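Local coordinates for protein alpha-L-rhamnosidase (Streptomyces avermitilis, PDB 3W5M) that hydrolyses terminal non-reducing alpha-L-rhamnose residues from flavonoid glycosides and gum arabic, and also binds L-rhamnose through a calcium-dependent carbohydrate-binding module, at residues Trp203-Val208 with Pro291-Pro297; Ala175-Asp179 with Pro233-Cys238. One frame throughout, in Å; residues are numbered along the deposited sequence.

Contact 1 of 2, residues Trp203-Val208 with Pro291-Pro297; sequences WRRPAV and PWGRVAP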
# COMPACT_ATOMS: atom_id res chain seq x y z
N TRP A 203 -16.13 23.17 -13.12
CA TRP A 203 -15.39 24.13 -13.95
C TRP A 203 -13.88 24.06 -13.70
O TRP A 203 -13.08 24.46 -14.57
CB TRP A 203 -15.89 25.55 -13.73
CG TRP A 203 -15.84 26.01 -12.31
CD1 TRP A 203 -16.84 25.99 -11.39
CD2 TRP A 203 -14.70 26.60 -11.65
NE1 TRP A 203 -16.40 26.52 -10.19
CE2 TRP A 203 -15.09 26.91 -10.33
CE3 TRP A 203 -13.40 26.90 -12.07
CZ2 TRP A 203 -14.21 27.50 -9.41
CZ3 TRP A 203 -12.53 27.48 -11.16
CH2 TRP A 203 -12.94 27.79 -9.85
N ARG A 204 -13.50 23.58 -12.51
CA ARG A 204 -12.10 23.36 -12.16
C ARG A 204 -11.43 22.26 -12.95
O ARG A 204 -10.19 22.21 -12.99
CB ARG A 204 -11.98 22.98 -10.69
CG ARG A 204 -12.41 24.07 -9.73
CD ARG A 204 -12.11 23.64 -8.30
NE ARG A 204 -12.72 24.54 -7.34
CZ ARG A 204 -12.20 25.70 -6.95
NH1 ARG A 204 -11.03 26.11 -7.44
NH2 ARG A 204 -12.85 26.44 -6.07
N ARG A 205 -12.23 21.38 -13.55
CA ARG A 205 -11.70 20.15 -14.16
C ARG A 205 -12.16 20.02 -15.59
O ARG A 205 -13.09 19.26 -15.88
CB ARG A 205 -12.05 18.89 -13.34
CG ARG A 205 -11.39 18.88 -11.95
CD ARG A 205 -11.91 17.79 -11.03
NE ARG A 205 -13.36 17.86 -10.83
CZ ARG A 205 -13.96 18.62 -9.91
NH1 ARG A 205 -13.26 19.39 -9.09
NH2 ARG A 205 -15.29 18.60 -9.84
N PRO A 206 -11.54 20.79 -16.50
CA PRO A 206 -11.85 20.69 -17.93
C PRO A 206 -11.71 19.27 -18.46
O PRO A 206 -10.80 18.55 -18.06
CB PRO A 206 -10.80 21.59 -18.60
CG PRO A 206 -10.34 22.50 -17.54
CD PRO A 206 -10.51 21.80 -16.23
N ALA A 207 -12.60 18.88 -19.36
CA ALA A 207 -12.52 17.61 -20.07
C ALA A 207 -11.82 17.81 -21.41
O ALA A 207 -11.96 18.87 -22.06
CB ALA A 207 -13.91 17.04 -20.30
N VAL A 208 -11.07 16.79 -21.82
CA VAL A 208 -10.47 16.75 -23.15
C VAL A 208 -11.06 15.56 -23.91
O VAL A 208 -11.00 14.44 -23.43
CB VAL A 208 -8.93 16.64 -23.08
CG1 VAL A 208 -8.32 16.60 -24.48
CG2 VAL A 208 -8.35 17.83 -22.33
N PRO A 291 -13.07 34.81 -11.77
CA PRO A 291 -12.83 34.08 -10.52
C PRO A 291 -12.22 32.70 -10.72
O PRO A 291 -11.94 32.01 -9.73
CB PRO A 291 -14.23 33.92 -9.94
CG PRO A 291 -15.15 34.00 -11.10
CD PRO A 291 -14.49 34.82 -12.16
N TRP A 292 -12.01 32.28 -11.97
CA TRP A 292 -11.74 30.88 -12.26
C TRP A 292 -10.25 30.51 -12.29
O TRP A 292 -9.92 29.33 -12.16
CB TRP A 292 -12.43 30.47 -13.56
CG TRP A 292 -13.91 30.69 -13.54
CD1 TRP A 292 -14.84 30.01 -12.80
CD2 TRP A 292 -14.64 31.65 -14.32
NE1 TRP A 292 -16.10 30.51 -13.06
CE2 TRP A 292 -16.02 31.49 -14.01
CE3 TRP A 292 -14.27 32.61 -15.29
CZ2 TRP A 292 -17.02 32.27 -14.59
CZ3 TRP A 292 -15.28 33.39 -15.88
CH2 TRP A 292 -16.63 33.21 -15.53
N GLY A 293 -9.38 31.52 -12.46
CA GLY A 293 -7.93 31.34 -12.48
C GLY A 293 -7.40 30.51 -13.64
O GLY A 293 -8.06 30.36 -14.67
N ARG A 294 -6.22 29.92 -13.44
CA ARG A 294 -5.48 29.30 -14.54
C ARG A 294 -5.84 27.83 -14.73
O ARG A 294 -4.98 26.94 -14.70
CB ARG A 294 -3.97 29.49 -14.32
CG ARG A 294 -3.54 30.95 -14.24
CD ARG A 294 -2.02 31.11 -14.15
NE ARG A 294 -1.33 30.60 -15.34
CZ ARG A 294 -0.96 31.33 -16.40
NH1 ARG A 294 -1.20 32.63 -16.45
NH2 ARG A 294 -0.34 30.75 -17.42
N VAL A 295 -7.13 27.59 -14.98
CA VAL A 295 -7.69 26.25 -15.10
C VAL A 295 -7.07 25.48 -16.27
O VAL A 295 -6.94 26.01 -17.36
CB VAL A 295 -9.23 26.36 -15.25
CG1 VAL A 295 -9.82 25.16 -15.92
CG2 VAL A 295 -9.88 26.56 -13.89
N ALA A 296 -6.66 24.23 -16.02
CA ALA A 296 -6.08 23.38 -17.08
C ALA A 296 -6.58 21.95 -17.02
O ALA A 296 -6.74 21.39 -15.94
CB ALA A 296 -4.55 23.39 -17.03
N PRO A 297 -6.81 21.33 -18.19
CA PRO A 297 -7.14 19.90 -18.22
C PRO A 297 -5.92 19.12 -17.73
O PRO A 297 -4.79 19.59 -17.87
CB PRO A 297 -7.36 19.60 -19.72
CG PRO A 297 -7.34 20.90 -20.43
CD PRO A 297 -6.71 21.93 -19.53
O HOH W 1 -8.21 20.22 -14.08
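W203 and W292 form a T-shaped stack in the carbohydrate-binding module CBM67, a beta-sandwich in which the loop 291-297 packs against the stretch leading into strand 207-210. The edge of the W292 pyrrole ring points at the face of the six-membered ring of W203, with centroids 4.8 Å apart and planes at 69°. Its leading atom, W292 CD1, comes within 3.5 Å of W203 CE3. V295 CG2 sits at the edge of the W203 indole, 3.9 Å from CZ3. With CG between the backbone N and the carbonyl carbon (chi1 57°), the W203 ring turns back over its own chain, and R204 CG lies against the face away from W292. Further along, V208 CG2 presses tightly on P297 CB at 3.3 Å, and P206 CB packs on P297 CG at 4.0 Å. Because W203 is a rhamnose-binding residue, an alanine here would probably leave the W292 edge and V295 CG2 without their aromatic partner and remove a ring that belongs to the rhamnose site. Further out, W292 stacks on W140, R204 NE pairs with E201, and S177 OG hydrogen-bonds to W203 O. One water donates to both R204 O, at 3.0 Å, and A296 O, at 2.6 Å.

Contact 2 of 2, residues Ala175-Asp179 with Pro233-Cys238; sequences AISAD and PAGWIC. With CA (calcium ion), chain B.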
# COMPACT_ATOMS: atom_id res chain seq x y z
N ALA A 175 -11.08 20.68 -25.77
CA ALA A 175 -10.95 20.86 -24.32
C ALA A 175 -12.05 21.86 -23.95
O ALA A 175 -12.24 22.86 -24.63
CB ALA A 175 -9.59 21.42 -23.97
N ILE A 176 -12.79 21.58 -22.89
CA ILE A 176 -13.99 22.37 -22.58
C ILE A 176 -14.26 22.32 -21.08
O ILE A 176 -14.07 21.29 -20.42
CB ILE A 176 -15.20 21.90 -23.42
CG1 ILE A 176 -16.46 22.76 -23.17
CG2 ILE A 176 -15.50 20.44 -23.14
CD1 ILE A 176 -17.50 22.72 -24.27
N SER A 177 -14.66 23.45 -20.52
CA SER A 177 -15.07 23.51 -19.14
C SER A 177 -16.23 24.50 -19.02
O SER A 177 -16.33 25.42 -19.83
CB SER A 177 -13.89 24.00 -18.30
OG SER A 177 -14.18 23.85 -16.92
N ALA A 178 -17.09 24.34 -18.01
CA ALA A 178 -18.12 25.37 -17.79
C ALA A 178 -18.40 25.54 -16.32
O ALA A 178 -18.36 24.57 -15.57
CB ALA A 178 -19.42 25.04 -18.53
N ASP A 179 -18.68 26.78 -15.95
CA ASP A 179 -19.32 27.10 -14.69
C ASP A 179 -20.81 27.34 -15.03
O ASP A 179 -21.15 28.43 -15.49
CB ASP A 179 -18.68 28.40 -14.18
CG ASP A 179 -19.20 28.82 -12.79
OD1 ASP A 179 -20.28 28.35 -12.42
OD2 ASP A 179 -18.56 29.64 -12.12
N PRO A 233 -21.37 33.68 -10.61
CA PRO A 233 -20.54 33.61 -11.84
C PRO A 233 -20.94 32.51 -12.82
O PRO A 233 -21.33 31.42 -12.41
CB PRO A 233 -19.13 33.38 -11.32
CG PRO A 233 -19.15 33.93 -9.92
CD PRO A 233 -20.54 33.69 -9.39
N ALA A 234 -20.88 32.82 -14.11
CA ALA A 234 -21.17 31.83 -15.14
C ALA A 234 -20.26 32.11 -16.29
O ALA A 234 -19.84 33.25 -16.52
CB ALA A 234 -22.62 31.89 -15.60
N GLY A 235 -19.95 31.05 -17.02
CA GLY A 235 -19.16 31.17 -18.22
C GLY A 235 -18.73 29.79 -18.68
O GLY A 235 -18.68 28.85 -17.87
N TRP A 236 -18.35 29.67 -19.94
CA TRP A 236 -17.83 28.37 -20.42
C TRP A 236 -16.70 28.70 -21.38
O TRP A 236 -16.63 29.82 -21.91
CB TRP A 236 -18.94 27.47 -21.02
CG TRP A 236 -19.47 27.94 -22.33
CD1 TRP A 236 -20.47 28.85 -22.54
CD2 TRP A 236 -19.00 27.56 -23.64
NE1 TRP A 236 -20.65 29.05 -23.89
CE2 TRP A 236 -19.78 28.27 -24.59
CE3 TRP A 236 -18.01 26.68 -24.09
CZ2 TRP A 236 -19.60 28.13 -25.97
CZ3 TRP A 236 -17.83 26.54 -25.48
CH2 TRP A 236 -18.61 27.27 -26.40
N ILE A 237 -15.77 27.76 -21.55
CA ILE A 237 -14.58 28.05 -22.32
C ILE A 237 -14.20 26.78 -23.09
O ILE A 237 -14.38 25.65 -22.58
CB ILE A 237 -13.45 28.45 -21.34
CG1 ILE A 237 -12.18 28.92 -22.10
CG2 ILE A 237 -13.15 27.30 -20.35
CD1 ILE A 237 -11.18 29.67 -21.21
N CYS A 238 -13.67 26.92 -24.31
CA CYS A 238 -13.19 25.74 -25.02
C CYS A 238 -12.05 26.08 -25.97
O CYS A 238 -11.83 27.26 -26.31
CB CYS A 238 -14.34 25.03 -25.78
SG CYS A 238 -14.88 25.87 -27.28
CA CA B . -22.06 29.36 -11.28
O HOH W 2 -19.93 29.96 -9.85
O HOH W 3 -23.14 30.66 -9.55
O HOH W 4 -21.65 28.08 -9.06
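The carboxylate of D179 is gripped at both oxygens: OD1 binds the calcium ion, while OD2 accepts hydrogen bonds from a calcium-bound water at 2.7 Å and from the indole NE1 of W292. Across the contact P233 offers its carbonyl to the same ion, P233 O lying 2.5 Å from the calcium. D179 OD1 and P233 O, 3.2 Å apart, are two acceptors that tolerate each other because both bind the calcium ion, and N180, N228 and three waters complete seven ligands. With CG anti to the backbone N (chi1 -176°), the carboxylate reaches past the strand end to the ion, and the bonds to OD2 probably limit its rotation. Behind the site strands 175-179 and 235-238 run antiparallel, at 175°. S177 and I237 make a hydrogen-bonded pair with both N...O distances 3.0 Å. In the next such pair the bonds are unequal: D179 N to G235 O is 2.8 Å, whereas G235 N to D179 O is a longer 3.3 Å. On the face carrying I176 and W236, I176 CD1 lies 4.0 Å from W236 CE3, and A178 CB touches W236 CB; W236 also meets F159 and V224 of the facing sheet. A metal site at the end of paired strands of a beta-jelly roll is thus formed, the calcium-dependent rhamnose site of CBM67.

How the contacts relate
Both contacts lie within CBM67, and their segments alternate along the chain. Strand 171-179 supplies 175-179, the chain then passes through 203-208, and contact 2 closes its loop at 233-238. Contact 1, opened inside that loop, closes only at 291-297, near the module's C-terminal end, so the two loops cross. In the four-stranded sheet, strand 171-179 lies between 207-210 and 235-244, and a backbone hydrogen bond between A207 O and I176 N joins the contacts directly. Their centres lie about 8 Å apart. Contact 2 supplies two of the calcium ligands at the strand ends, and contact 1 brings the rhamnose-binding W203 beside them, tying the late loop to the outermost strand, 207-210, of the same sheet.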